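Local coordinates for protein HhaI Restriction Endonuclease (Haemophilus parahaemolyticus, PDB 6UKF) that probably cleaves double-stranded DNA at the short palindromic sequence GCGC, acting as a type II restriction endonuclease, at residues S52-F57 / N115-Y120; V150-R155 / A228-S233. All coordinates share one frame; numbering follows the deposited sequence. Where two conformers were deposited one is given.

Contact 1: residues S52-F57 / N115-Y120; sequences SQCGQF and NWIKEY. With nucleotides of chain B.
The side chains of W116 and F57 pass one another heading opposite ways, the indole reaching from its helix toward the strand while the phenyl ring comes back along it. The F57 ring and the five-membered ring of W116 meet obliquely, their planes at 40°. The nearest atoms of the pair are F57 CE2 and W116 NE1, 3.6 Å apart. The W116 side chain leaves the helix with CG trans to N (chi1 -175°), which lets its six-membered ring reach the strand backbone, where CH2 lies 3.7 Å from Q56 N. At the indole edge, near its plane, C54 O stands 3.7 Å from W116 CZ3; this buried carbonyl oxygen has no hydrogen-bond partner in the model. G55 suits the spot because its phi of 112° belongs to a region readily entered by glycine, and the bare CA lets the indole close in. Beside it, I117 CD1 packs on C54 CB at 4.2 Å.

One turn on, Y120 lies against the indole: its CB sits over one indole face, and W116 CH2 lies over the rim of one face of the phenol, whose OH hydrogen-bonds DG8 of chain B OP1 at 2.6 Å. Q56, its CB pointing away from the helix, gives NE2 to DC7 of chain B OP2 at 2.8 Å. The arrangement is a helix crossing one strand of an antiparallel DNA-reading sheet, where nearby Q53 also bonds a guanine O6.

Contact 2: residues V150-R155 / A228-S233; sequences VSCTYR and ANVIFS. With CA (calcium ion), chain R; EDO (1,2-ethanediol), chain F; nucleotides of chain C.
R155 and N229 leave the same face of the sheet next to each other, while R155 NE passes 3.8 Å from I231 CG2. Carried out by a chain extended from CG to NE, the guanidinium meets DG5 of chain C as arginine characteristically reads guanine. R155 NH1 donates to N7 of that base in an almost straight bond, 178° at the hydrogen, and R155 NH2 donates to its O6 at 2.8 Å. One face of the planar group lies over C4 of DT4 of chain C, and Q53 OE1 accepts a second bond from NH2, which helps fix its rotation.

On the same face of the sheet, S151 OG binds the calcium ion at a rather long 2.8 Å, and T153 belongs to the same metal site. T153 CG2 rests alongside I231 CG2.

Behind these groups, six backbone hydrogen bonds hold the antiparallel strands: S151 with S233, T153 with I231 and R155 with N229 each exchange two. The opposite face is largely apolar. C152 SG touches V230 CG1 at 3.4 Å and sits obliquely to the F232 ring, 4.3 Å from its centroid; Y154 CZ packs on the small A228 CB at 3.5 Å, while its OH reaches L59 O.

That largely apolar face rests on two helices, with V150 and C152 on helix 110-123 and Y154, V230 and F232 on helix 80-91; strand 51-62 flanks strand 228-236 on its other side.

In the fold
From the N terminus, contact 1 closes first: the chain leaves strand 51-62, runs through strand 67-70 and helices 80-91 and 93-96, and returns as helix 110-123. Contact 2 opens only after this, when strand 148-156 starts a second excursion, through helix 169-179 and a separate four-stranded sheet, before strand 228-236 brings the chain back. The two loops therefore follow in series, neither nesting nor crossing. They join in space because strand 228-236 lies between strands 51-62 and 148-156: C54 bonds F232 through the backbone, W116 stacks on F232, and Q53 meets R155 on the DNA side.

Contact 1: residues S52-F57 / N115-Y120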
ATOM      1  N   SER A  52      -5.742  -5.972   5.567  1.00  8.35           N
ATOM      2  CA  SER A  52      -5.007  -5.005   4.773  0.83  8.24           C
ATOM      3  C   SER A  52      -3.596  -4.864   5.325  1.00  7.46           C
ATOM      4  O   SER A  52      -3.269  -5.375   6.399  1.00  8.60           O
ATOM      5  CB  SER A  52      -5.678  -3.625   4.825  0.83  8.25           C
ATOM      6  OG  SER A  52      -7.003  -3.670   4.335  0.83  8.68           O
ATOM      7  N   GLN A  53      -2.768  -4.144   4.584  1.00  8.30           N
ATOM      8  CA  GLN A  53      -1.496  -3.649   5.079  1.00  7.99           C
ATOM      9  C   GLN A  53      -1.655  -2.156   5.349  1.00  8.13           C
ATOM     10  O   GLN A  53      -2.681  -1.558   5.017  1.00  9.52           O
ATOM     11  CB  GLN A  53      -0.370  -3.995   4.107  1.00  8.45           C
ATOM     12  CG  GLN A  53      -0.206  -5.515   4.003  1.00  8.75           C
ATOM     13  CD  GLN A  53       0.821  -5.952   2.986  1.00  8.63           C
ATOM     14  OE1 GLN A  53       1.926  -6.359   3.345  1.00  8.96           O
ATOM     15  NE2 GLN A  53       0.457  -5.889   1.708  1.00  8.64           N
ATOM     16  N   CYS A  54      -0.719  -1.599   6.106  1.00  8.23           N
ATOM     17  CA  CYS A  54      -0.964  -0.291   6.699  1.00  8.40           C
ATOM     18  C   CYS A  54       0.310   0.526   6.915  1.00  8.23           C
ATOM     19  O   CYS A  54       0.539   1.071   7.996  1.00  9.73           O
ATOM     20  CB  CYS A  54      -1.773  -0.456   7.985  1.00  9.45           C
ATOM     21  SG  CYS A  54      -2.860   0.921   8.350  1.00 11.19           S
ATOM     22  N   GLY A  55       1.171   0.599   5.909  1.00  8.39           N
ATOM     23  CA  GLY A  55       2.357   1.426   5.982  1.00  8.69           C
ATOM     24  C   GLY A  55       3.635   0.596   6.033  1.00  7.53           C
ATOM     25  O   GLY A  55       3.632  -0.594   6.358  1.00  7.94           O
ATOM     26  N   GLN A  56       4.749   1.255   5.707  1.00  7.87           N
ATOM     27  CA  GLN A  56       6.034   0.572   5.626  1.00  7.85           C
ATOM     28  C   GLN A  56       7.172   1.582   5.691  1.00  8.09           C
ATOM     29  O   GLN A  56       6.970   2.789   5.552  1.00  8.49           O
ATOM     30  CB  GLN A  56       6.149  -0.211   4.317  1.00  7.69           C
ATOM     31  CG  GLN A  56       6.125   0.676   3.074  1.00  7.62           C
ATOM     32  CD  GLN A  56       6.699  -0.022   1.871  1.00  8.06           C
ATOM     33  OE1 GLN A  56       6.064  -0.900   1.293  1.00  8.43           O
ATOM     34  NE2 GLN A  56       7.921   0.345   1.500  1.00  8.42           N
ATOM     35  N   PHE A  57       8.383   1.057   5.883  1.00  8.49           N
ATOM     36  CA  PHE A  57       9.610   1.814   5.656  1.00  8.07           C
ATOM     37  C   PHE A  57      10.740   0.833   5.355  1.00  7.95           C
ATOM     38  O   PHE A  57      10.804  -0.248   5.944  1.00  8.37           O
ATOM     39  CB  PHE A  57       9.975   2.744   6.826  1.00  8.39           C
ATOM     40  CG  PHE A  57      10.003   2.082   8.179  1.00  8.25           C
ATOM     41  CD1 PHE A  57      11.173   1.525   8.675  1.00  8.26           C
ATOM     42  CD2 PHE A  57       8.868   2.058   8.974  1.00  8.99           C
ATOM     43  CE1 PHE A  57      11.202   0.939   9.929  1.00  8.85           C
ATOM     44  CE2 PHE A  57       8.892   1.471  10.227  1.00  9.32           C
ATOM     45  CZ  PHE A  57      10.058   0.914  10.706  1.00  9.53           C
ATOM     46  N   ASN A 115       1.142   2.969  17.440  1.00  7.84           N
ATOM     47  CA  ASN A 115       1.628   4.339  17.553  1.00  8.36           C
ATOM     48  C   ASN A 115       2.375   4.770  16.298  1.00  7.99           C
ATOM     49  O   ASN A 115       2.270   5.929  15.882  1.00  8.39           O
ATOM     50  CB  ASN A 115       2.484   4.501  18.807  1.00  8.70           C
ATOM     51  CG  ASN A 115       1.648   4.568  20.066  1.00 10.40           C
ATOM     52  OD1 ASN A 115       0.504   5.021  20.036  1.00 13.81           O
ATOM     53  ND2 ASN A 115       2.215   4.126  21.182  1.00 11.86           N
ATOM     54  N   TRP A 116       3.126   3.863  15.669  1.00  7.90           N
ATOM     55  CA  TRP A 116       3.725   4.204  14.383  1.00  8.15           C
ATOM     56  C   TRP A 116       2.641   4.566  13.375  1.00  7.75           C
ATOM     57  O   TRP A 116       2.736   5.579  12.672  1.00  8.02           O
ATOM     58  CB  TRP A 116       4.581   3.053  13.843  1.00  8.38           C
ATOM     59  CG  TRP A 116       5.296   3.450  12.587  1.00  8.57           C
ATOM     60  CD1 TRP A 116       6.560   3.954  12.488  1.00  9.55           C
ATOM     61  CD2 TRP A 116       4.772   3.420  11.251  1.00  9.09           C
ATOM     62  NE1 TRP A 116       6.858   4.232  11.177  1.00 10.18           N
ATOM     63  CE2 TRP A 116       5.778   3.913  10.397  1.00 10.20           C
ATOM     64  CE3 TRP A 116       3.552   3.019  10.694  1.00  9.80           C
ATOM     65  CZ2 TRP A 116       5.602   4.010   9.017  1.00 11.32           C
ATOM     66  CZ3 TRP A 116       3.381   3.118   9.324  1.00 10.93           C
ATOM     67  CH2 TRP A 116       4.400   3.609   8.502  1.00 11.37           C
ATOM     68  N   ILE A 117       1.598   3.737  13.298  1.00  7.98           N
ATOM     69  CA  ILE A 117       0.501   3.976  12.363  1.00  7.87           C
ATOM     70  C   ILE A 117      -0.144   5.330  12.632  1.00  7.61           C
ATOM     71  O   ILE A 117      -0.406   6.111  11.709  1.00  8.20           O
ATOM     72  CB  ILE A 117      -0.510   2.815  12.444  1.00  7.87           C
ATOM     73  CG1 ILE A 117       0.082   1.563  11.781  1.00  8.93           C
ATOM     74  CG2 ILE A 117      -1.849   3.188  11.817  1.00  9.33           C
ATOM     75  CD1 ILE A 117      -0.726   0.301  12.001  1.00 10.48           C
ATOM     76  N   LYS A 118      -0.402   5.636  13.903  1.00  8.30           N
ATOM     77  CA  LYS A 118      -1.018   6.916  14.234  1.00  8.56           C
ATOM     78  C   LYS A 118      -0.132   8.077  13.801  1.00  9.06           C
ATOM     79  O   LYS A 118      -0.603   9.036  13.183  1.00  9.53           O
ATOM     80  CB  LYS A 118      -1.312   6.985  15.732  1.00  8.74           C
ATOM     81  CG  LYS A 118      -2.456   6.089  16.157  1.00  8.70           C
ATOM     82  CD  LYS A 118      -2.676   6.117  17.654  1.00  9.27           C
ATOM     83  CE  LYS A 118      -3.890   5.291  18.043  1.00  9.21           C
ATOM     84  NZ  LYS A 118      -4.079   5.245  19.519  1.00 10.03           N
ATOM     85  N   GLU A 119       1.159   8.012  14.138  0.56  8.99           N
ATOM     86  CA  GLU A 119       2.086   9.064  13.736  0.56  9.35           C
ATOM     87  C   GLU A 119       2.101   9.220  12.224  0.56  8.81           C
ATOM     88  O   GLU A 119       1.979  10.331  11.693  0.56 10.06           O
ATOM     89  CB  GLU A 119       3.494   8.724  14.226  0.56 11.05           C
ATOM     90  CG  GLU A 119       3.689   8.798  15.730  0.56 13.91           C
ATOM     91  CD  GLU A 119       4.039  10.192  16.214  0.56 18.23           C
ATOM     92  OE1 GLU A 119       4.559  10.995  15.409  0.56 18.44           O
ATOM     93  OE2 GLU A 119       3.797  10.487  17.403  0.56 22.88           O
ATOM     94  N   TYR A 120       2.256   8.104  11.512  1.00  8.61           N
ATOM     95  CA  TYR A 120       2.397   8.157  10.066  1.00  8.93           C
ATOM     96  C   TYR A 120       1.150   8.731   9.410  1.00  8.68           C
ATOM     97  O   TYR A 120       1.235   9.642   8.581  1.00 10.19           O
ATOM     98  CB  TYR A 120       2.691   6.759   9.526  1.00 10.11           C
ATOM     99  CG  TYR A 120       2.724   6.711   8.023  1.00 11.07           C
ATOM    100  CD1 TYR A 120       3.737   7.343   7.318  1.00 13.59           C
ATOM    101  CD2 TYR A 120       1.738   6.049   7.306  1.00 11.76           C
ATOM    102  CE1 TYR A 120       3.772   7.314   5.944  1.00 16.73           C
ATOM    103  CE2 TYR A 120       1.766   6.011   5.927  1.00 13.78           C
ATOM    104  CZ  TYR A 120       2.787   6.647   5.253  1.00 15.60           C
ATOM    105  OH  TYR A 120       2.829   6.620   3.880  1.00 18.86           O
TER
ATOM    106  P    DA B  10      -6.216  -2.197   1.293  1.00  8.80           P
ATOM    107  OP1  DA B  10      -7.674  -2.088   1.509  1.00  9.77           O
ATOM    108  OP2  DA B  10      -5.285  -1.356   2.075  1.00  9.59           O
ATOM    109  O5'  DA B  10      -5.721  -3.700   1.536  1.00  9.28           O
ATOM    110  C5'  DA B  10      -6.563  -4.794   1.218  1.00  9.74           C
ATOM    111  C4'  DA B  10      -6.106  -5.453  -0.060  1.00  9.92           C
ATOM    112  O4'  DA B  10      -4.727  -5.901   0.076  1.00 10.63           O
ATOM    113  C3'  DA B  10      -6.900  -6.689  -0.467  1.00 10.65           C
ATOM    114  O3'  DA B  10      -7.033  -6.691  -1.878  1.00 11.63           O
ATOM    115  C2'  DA B  10      -6.063  -7.842   0.077  1.00 11.73           C
ATOM    116  C1'  DA B  10      -4.649  -7.312  -0.088  1.00 10.84           C
ATOM    117  N9   DA B  10      -3.685  -7.811   0.881  1.00 10.58           N
ATOM    118  C8   DA B  10      -3.834  -7.881   2.237  1.00 11.17           C
ATOM    119  N7   DA B  10      -2.783  -8.352   2.862  1.00 12.06           N
ATOM    120  C5   DA B  10      -1.873  -8.591   1.846  1.00 11.52           C
ATOM    121  C6   DA B  10      -0.561  -9.096   1.850  1.00 12.49           C
ATOM    122  N6   DA B  10       0.077  -9.461   2.963  1.00 13.37           N
ATOM    123  N1   DA B  10       0.069  -9.214   0.661  1.00 12.80           N
ATOM    124  C2   DA B  10      -0.578  -8.846  -0.451  1.00 12.52           C
ATOM    125  N3   DA B  10      -1.810  -8.357  -0.579  1.00 11.09           N
ATOM    126  C4   DA B  10      -2.410  -8.255   0.620  1.00 10.41           C
ATOM    127  P    DC B   7       8.856   4.004   1.999  1.00  8.92           P
ATOM    128  OP1  DC B   7       8.905   5.163   2.921  1.00  9.90           O
ATOM    129  OP2  DC B   7       9.237   2.657   2.462  1.00  8.98           O
ATOM    130  O5'  DC B   7       7.380   3.927   1.395  1.00  9.41           O
ATOM    131  C5'  DC B   7       6.778   5.126   0.937  1.00  9.68           C
ATOM    132  C4'  DC B   7       5.409   4.863   0.349  1.00  9.64           C
ATOM    133  O4'  DC B   7       5.552   4.177  -0.921  1.00  9.12           O
ATOM    134  C3'  DC B   7       4.486   3.989   1.210  1.00  9.15           C
ATOM    135  O3'  DC B   7       3.203   4.606   1.285  1.00  9.33           O
ATOM    136  C2'  DC B   7       4.460   2.655   0.481  1.00  8.60           C
ATOM    137  C1'  DC B   7       4.660   3.092  -0.970  1.00  9.11           C
ATOM    138  N1   DC B   7       5.224   2.039  -1.840  1.00  8.74           N
ATOM    139  C2   DC B   7       4.597   1.733  -3.053  1.00  8.74           C
ATOM    140  O2   DC B   7       3.586   2.369  -3.391  1.00  9.35           O
ATOM    141  N3   DC B   7       5.118   0.749  -3.825  1.00  8.56           N
ATOM    142  C4   DC B   7       6.209   0.091  -3.423  1.00  8.64           C
ATOM    143  N4   DC B   7       6.687  -0.875  -4.213  1.00  9.84           N
ATOM    144  C5   DC B   7       6.859   0.393  -2.194  1.00  8.83           C
ATOM    145  C6   DC B   7       6.338   1.364  -1.445  1.00  8.93           C
ATOM    146  P    DG B   8       1.960   3.872   1.987  1.00  9.94           P
ATOM    147  OP1  DG B   8       1.200   4.928   2.688  1.00 11.75           O
ATOM    148  OP2  DG B   8       2.430   2.682   2.732  1.00 11.18           O
ATOM    149  O5'  DG B   8       1.066   3.398   0.757  1.00  9.53           O
ATOM    150  C5'  DG B   8       0.451   4.381  -0.064  1.00  9.64           C
ATOM    151  C4'  DG B   8      -0.266   3.739  -1.224  1.00  9.71           C
ATOM    152  O4'  DG B   8       0.690   3.154  -2.132  1.00  9.73           O
ATOM    153  C3'  DG B   8      -1.190   2.598  -0.847  1.00  9.33           C
ATOM    154  O3'  DG B   8      -2.440   3.089  -0.493  1.00  9.97           O
ATOM    155  C2'  DG B   8      -1.231   1.749  -2.106  1.00 10.35           C
ATOM    156  C1'  DG B   8       0.160   1.945  -2.672  1.00  9.73           C
ATOM    157  N9   DG B   8       1.120   0.883  -2.368  1.00  8.69           N
ATOM    158  C8   DG B   8       2.004   0.836  -1.315  1.00  9.04           C
ATOM    159  N7   DG B   8       2.784  -0.210  -1.341  1.00  8.80           N
ATOM    160  C5   DG B   8       2.406  -0.887  -2.494  1.00  8.39           C
ATOM    161  C6   DG B   8       2.900  -2.089  -3.057  1.00  8.67           C
ATOM    162  O6   DG B   8       3.809  -2.816  -2.641  1.00  9.95           O
ATOM    163  N1   DG B   8       2.236  -2.416  -4.235  1.00  8.86           N
ATOM    164  C2   DG B   8       1.219  -1.681  -4.792  1.00  8.98           C
ATOM    165  N2   DG B   8       0.698  -2.155  -5.931  1.00 10.26           N
ATOM    166  N3   DG B   8       0.751  -0.558  -4.275  1.00  9.24           N
ATOM    167  C4   DG B   8       1.390  -0.219  -3.136  1.00  9.06           C
TER

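Contact 2: residues V150-R155 / A228-S233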
ATOM      1  N   VAL A 150      -2.935  -5.437  14.935  1.00  8.21           N
ATOM      2  CA  VAL A 150      -1.785  -5.035  14.135  1.00  8.41           C
ATOM      3  C   VAL A 150      -0.629  -5.991  14.379  1.00  9.06           C
ATOM      4  O   VAL A 150      -0.379  -6.404  15.517  1.00 10.15           O
ATOM      5  CB  VAL A 150      -1.351  -3.587  14.449  1.00  9.73           C
ATOM      6  CG1 VAL A 150      -0.228  -3.151  13.508  1.00 11.10           C
ATOM      7  CG2 VAL A 150      -2.537  -2.644  14.358  1.00 10.50           C
ATOM      8  N   SER A 151       0.077  -6.339  13.307  1.00  8.90           N
ATOM      9  CA  SER A 151       1.344  -7.046  13.387  1.00  9.64           C
ATOM     10  C   SER A 151       2.336  -6.373  12.447  1.00  8.68           C
ATOM     11  O   SER A 151       1.974  -5.544  11.606  1.00  9.19           O
ATOM     12  CB  SER A 151       1.199  -8.534  13.047  1.00 12.06           C
ATOM     13  OG  SER A 151       0.863  -8.719  11.686  1.00 13.24           O
ATOM     14  N   CYS A 152       3.602  -6.743  12.597  1.00  8.64           N
ATOM     15  CA  CYS A 152       4.688  -6.070  11.901  1.00  9.12           C
ATOM     16  C   CYS A 152       5.719  -7.104  11.484  1.00  8.67           C
ATOM     17  O   CYS A 152       6.118  -7.942  12.295  1.00  9.84           O
ATOM     18  CB  CYS A 152       5.320  -5.026  12.827  1.00 10.44           C
ATOM     19  SG  CYS A 152       6.734  -4.166  12.153  1.00 14.14           S
ATOM     20  N   THR A 153       6.139  -7.051  10.221  1.00  8.43           N
ATOM     21  CA  THR A 153       7.147  -7.971   9.721  0.69  8.77           C
ATOM     22  C   THR A 153       8.168  -7.211   8.889  1.00  8.13           C
ATOM     23  O   THR A 153       7.919  -6.106   8.404  1.00  9.13           O
ATOM     24  CB  THR A 153       6.524  -9.111   8.901  0.69  9.99           C
ATOM     25  OG1 THR A 153       7.469 -10.184   8.789  0.69 10.75           O
ATOM     26  CG2 THR A 153       6.129  -8.634   7.505  0.69  8.97           C
ATOM     27  N   TYR A 154       9.343  -7.819   8.758  1.00  8.16           N
ATOM     28  CA  TYR A 154      10.418  -7.321   7.910  1.00  8.09           C
ATOM     29  C   TYR A 154      10.570  -8.319   6.769  1.00  8.40           C
ATOM     30  O   TYR A 154      10.905  -9.484   7.006  1.00  9.14           O
ATOM     31  CB  TYR A 154      11.711  -7.217   8.713  1.00  8.76           C
ATOM     32  CG  TYR A 154      12.892  -6.622   7.974  1.00  8.49           C
ATOM     33  CD1 TYR A 154      12.810  -5.381   7.354  1.00  8.80           C
ATOM     34  CD2 TYR A 154      14.108  -7.290   7.937  1.00  9.48           C
ATOM     35  CE1 TYR A 154      13.906  -4.838   6.698  1.00  9.22           C
ATOM     36  CE2 TYR A 154      15.201  -6.756   7.290  1.00 10.01           C
ATOM     37  CZ  TYR A 154      15.099  -5.533   6.673  1.00  9.51           C
ATOM     38  OH  TYR A 154      16.204  -5.013   6.035  1.00 11.07           O
ATOM     39  N   ARG A 155      10.293  -7.878   5.544  1.00  8.26           N
ATOM     40  CA  ARG A 155      10.315  -8.791   4.411  1.00  8.51           C
ATOM     41  C   ARG A 155      10.786  -8.073   3.159  1.00  8.91           C
ATOM     42  O   ARG A 155      10.579  -6.869   2.993  1.00  8.49           O
ATOM     43  CB  ARG A 155       8.938  -9.421   4.148  1.00  8.89           C
ATOM     44  CG  ARG A 155       7.848  -8.472   3.635  1.00  9.20           C
ATOM     45  CD  ARG A 155       6.552  -9.249   3.454  1.00  8.50           C
ATOM     46  NE  ARG A 155       5.400  -8.429   3.084  1.00  8.75           N
ATOM     47  CZ  ARG A 155       4.989  -8.212   1.835  1.00  8.55           C
ATOM     48  NH1 ARG A 155       5.640  -8.737   0.805  1.00  9.11           N
ATOM     49  NH2 ARG A 155       3.921  -7.458   1.617  1.00  8.78           N
ATOM     50  N   ALA A 228      14.192  -4.700   1.380  1.00  9.72           N
ATOM     51  CA  ALA A 228      13.353  -5.206   2.454  1.00  9.29           C
ATOM     52  C   ALA A 228      12.794  -4.049   3.268  1.00  8.66           C
ATOM     53  O   ALA A 228      13.497  -3.071   3.550  1.00  9.69           O
ATOM     54  CB  ALA A 228      14.147  -6.141   3.371  1.00 11.61           C
ATOM     55  N   ASN A 229      11.539  -4.197   3.650  1.00  8.33           N
ATOM     56  CA  ASN A 229      10.840  -3.146   4.404  1.00  8.20           C
ATOM     57  C   ASN A 229      10.155  -3.715   5.639  1.00  8.03           C
ATOM     58  O   ASN A 229       9.672  -4.864   5.619  1.00  8.64           O
ATOM     59  CB  ASN A 229       9.796  -2.417   3.544  1.00  8.82           C
ATOM     60  CG  ASN A 229       9.040  -3.313   2.578  1.00  8.62           C
ATOM     61  OD1 ASN A 229       8.933  -3.000   1.389  1.00 12.31           O
ATOM     62  ND2 ASN A 229       8.496  -4.422   3.070  1.00  9.27           N
ATOM     63  N   VAL A 230      10.187  -2.928   6.703  1.00  7.53           N
ATOM     64  CA  VAL A 230       9.234  -3.113   7.783  1.00  8.12           C
ATOM     65  C   VAL A 230       7.867  -2.730   7.245  1.00  8.05           C
ATOM     66  O   VAL A 230       7.712  -1.680   6.612  1.00  8.82           O
ATOM     67  CB  VAL A 230       9.630  -2.233   8.976  1.00  7.78           C
ATOM     68  CG1 VAL A 230       8.582  -2.302  10.064  1.00  8.69           C
ATOM     69  CG2 VAL A 230      10.994  -2.652   9.506  1.00  9.07           C
ATOM     70  N   ILE A 231       6.876  -3.587   7.457  1.00  7.54           N
ATOM     71  CA  ILE A 231       5.557  -3.370   6.871  1.00  7.52           C
ATOM     72  C   ILE A 231       4.505  -3.902   7.830  1.00  7.64           C
ATOM     73  O   ILE A 231       4.681  -4.951   8.456  1.00  7.82           O
ATOM     74  CB  ILE A 231       5.473  -3.976   5.451  1.00  8.26           C
ATOM     75  CG1 ILE A 231       4.098  -3.726   4.833  1.00  8.09           C
ATOM     76  CG2 ILE A 231       5.812  -5.465   5.470  1.00  8.90           C
ATOM     77  CD1 ILE A 231       4.098  -3.847   3.332  1.00  9.41           C
ATOM     78  N   PHE A 232       3.413  -3.158   7.953  1.00  7.35           N
ATOM     79  CA  PHE A 232       2.385  -3.425   8.946  1.00  7.79           C
ATOM     80  C   PHE A 232       1.179  -4.091   8.307  1.00  7.66           C
ATOM     81  O   PHE A 232       0.751  -3.714   7.214  1.00  8.28           O
ATOM     82  CB  PHE A 232       1.978  -2.120   9.627  1.00  8.79           C
ATOM     83  CG  PHE A 232       3.116  -1.452  10.330  1.00  8.04           C
ATOM     84  CD1 PHE A 232       3.892  -0.507   9.685  1.00 10.10           C
ATOM     85  CD2 PHE A 232       3.455  -1.818  11.622  1.00 11.22           C
ATOM     86  CE1 PHE A 232       4.962   0.086  10.324  1.00 10.11           C
ATOM     87  CE2 PHE A 232       4.525  -1.225  12.266  1.00 11.89           C
ATOM     88  CZ  PHE A 232       5.278  -0.271  11.615  1.00  9.79           C
ATOM     89  N   SER A 233       0.646  -5.093   8.995  1.00  8.22           N
ATOM     90  CA  SER A 233      -0.575  -5.769   8.595  1.00  8.49           C
ATOM     91  C   SER A 233      -1.635  -5.537   9.659  1.00  8.13           C
ATOM     92  O   SER A 233      -1.333  -5.493  10.856  1.00  9.23           O
ATOM     93  CB  SER A 233      -0.342  -7.268   8.419  1.00  9.65           C
ATOM     94  OG  SER A 233       0.483  -7.512   7.296  1.00 11.86           O
TER
HETATM   95 CA    CA R 715       2.854  -9.481   9.829  1.00 29.59          CA
HETATM   96  C1  EDO F 703      -2.783  -8.827  11.305  1.00 19.66           C
HETATM   97  O1  EDO F 703      -1.572  -9.569  11.135  1.00 22.77           O
HETATM   98  C2  EDO F 703      -2.907  -8.372  12.754  1.00 19.23           C
HETATM   99  O2  EDO F 703      -2.905  -9.504  13.629  1.00 21.62           O
ATOM    100  P    DT C   4       7.365 -16.965  -0.551  1.00 15.78           P
ATOM    101  OP1  DT C   4       7.899 -17.899  -1.569  1.00 18.13           O
ATOM    102  OP2  DT C   4       8.234 -16.491   0.548  1.00 16.79           O
ATOM    103  O5'  DT C   4       6.773 -15.704  -1.312  1.00 15.46           O
ATOM    104  C5'  DT C   4       5.852 -15.914  -2.356  1.00 17.01           C
ATOM    105  C4'  DT C   4       5.327 -14.601  -2.872  1.00 19.25           C
ATOM    106  O4'  DT C   4       4.401 -14.051  -1.935  1.00 19.93           O
ATOM    107  C3'  DT C   4       6.387 -13.521  -3.089  1.00 17.93           C
ATOM    108  O3'  DT C   4       6.744 -13.538  -4.481  1.00 18.74           O
ATOM    109  C2'  DT C   4       5.731 -12.216  -2.610  1.00 19.19           C
ATOM    110  C1'  DT C   4       4.353 -12.654  -2.108  1.00 19.79           C
ATOM    111  N1   DT C   4       3.914 -12.095  -0.803  1.00 18.17           N
ATOM    112  C2   DT C   4       2.813 -11.275  -0.762  1.00 17.33           C
ATOM    113  O2   DT C   4       2.194 -10.935  -1.755  1.00 17.82           O
ATOM    114  N3   DT C   4       2.468 -10.843   0.489  1.00 15.01           N
ATOM    115  C4   DT C   4       3.088 -11.160   1.682  1.00 14.92           C
ATOM    116  O4   DT C   4       2.701 -10.723   2.758  1.00 16.23           O
ATOM    117  C5   DT C   4       4.222 -12.045   1.572  1.00 15.79           C
ATOM    118  C7   DT C   4       4.969 -12.459   2.797  1.00 16.68           C
ATOM    119  C6   DT C   4       4.569 -12.477   0.352  1.00 18.33           C
ATOM    120  P    DG C   5       7.807 -12.517  -5.105  1.00 15.25           P
ATOM    121  OP1  DG C   5       8.421 -13.219  -6.254  1.00 21.17           O
ATOM    122  OP2  DG C   5       8.679 -11.957  -4.051  1.00 17.01           O
ATOM    123  O5'  DG C   5       6.891 -11.373  -5.709  1.00 14.32           O
ATOM    124  C5'  DG C   5       5.888 -11.695  -6.655  1.00 13.46           C
ATOM    125  C4'  DG C   5       5.173 -10.436  -7.062  1.00 11.67           C
ATOM    126  O4'  DG C   5       4.356  -9.969  -5.950  1.00 11.27           O
ATOM    127  C3'  DG C   5       6.119  -9.279  -7.397  1.00 11.75           C
ATOM    128  O3'  DG C   5       5.597  -8.492  -8.438  1.00 12.34           O
ATOM    129  C2'  DG C   5       6.163  -8.515  -6.073  1.00 11.23           C
ATOM    130  C1'  DG C   5       4.694  -8.628  -5.674  1.00 10.56           C
ATOM    131  N9   DG C   5       4.406  -8.305  -4.298  1.00  9.83           N
ATOM    132  C8   DG C   5       5.086  -8.690  -3.170  1.00  9.58           C
ATOM    133  N7   DG C   5       4.574  -8.204  -2.071  1.00  9.18           N
ATOM    134  C5   DG C   5       3.488  -7.447  -2.509  1.00  8.72           C
ATOM    135  C6   DG C   5       2.546  -6.675  -1.781  1.00  8.72           C
ATOM    136  O6   DG C   5       2.478  -6.493  -0.558  1.00  8.96           O
ATOM    137  N1   DG C   5       1.618  -6.068  -2.623  1.00  8.56           N
ATOM    138  C2   DG C   5       1.599  -6.188  -3.989  1.00  9.22           C
ATOM    139  N2   DG C   5       0.627  -5.528  -4.631  1.00  9.91           N
ATOM    140  N3   DG C   5       2.470  -6.905  -4.678  1.00  9.24           N
ATOM    141  C4   DG C   5       3.382  -7.501  -3.875  1.00  9.04           C
TER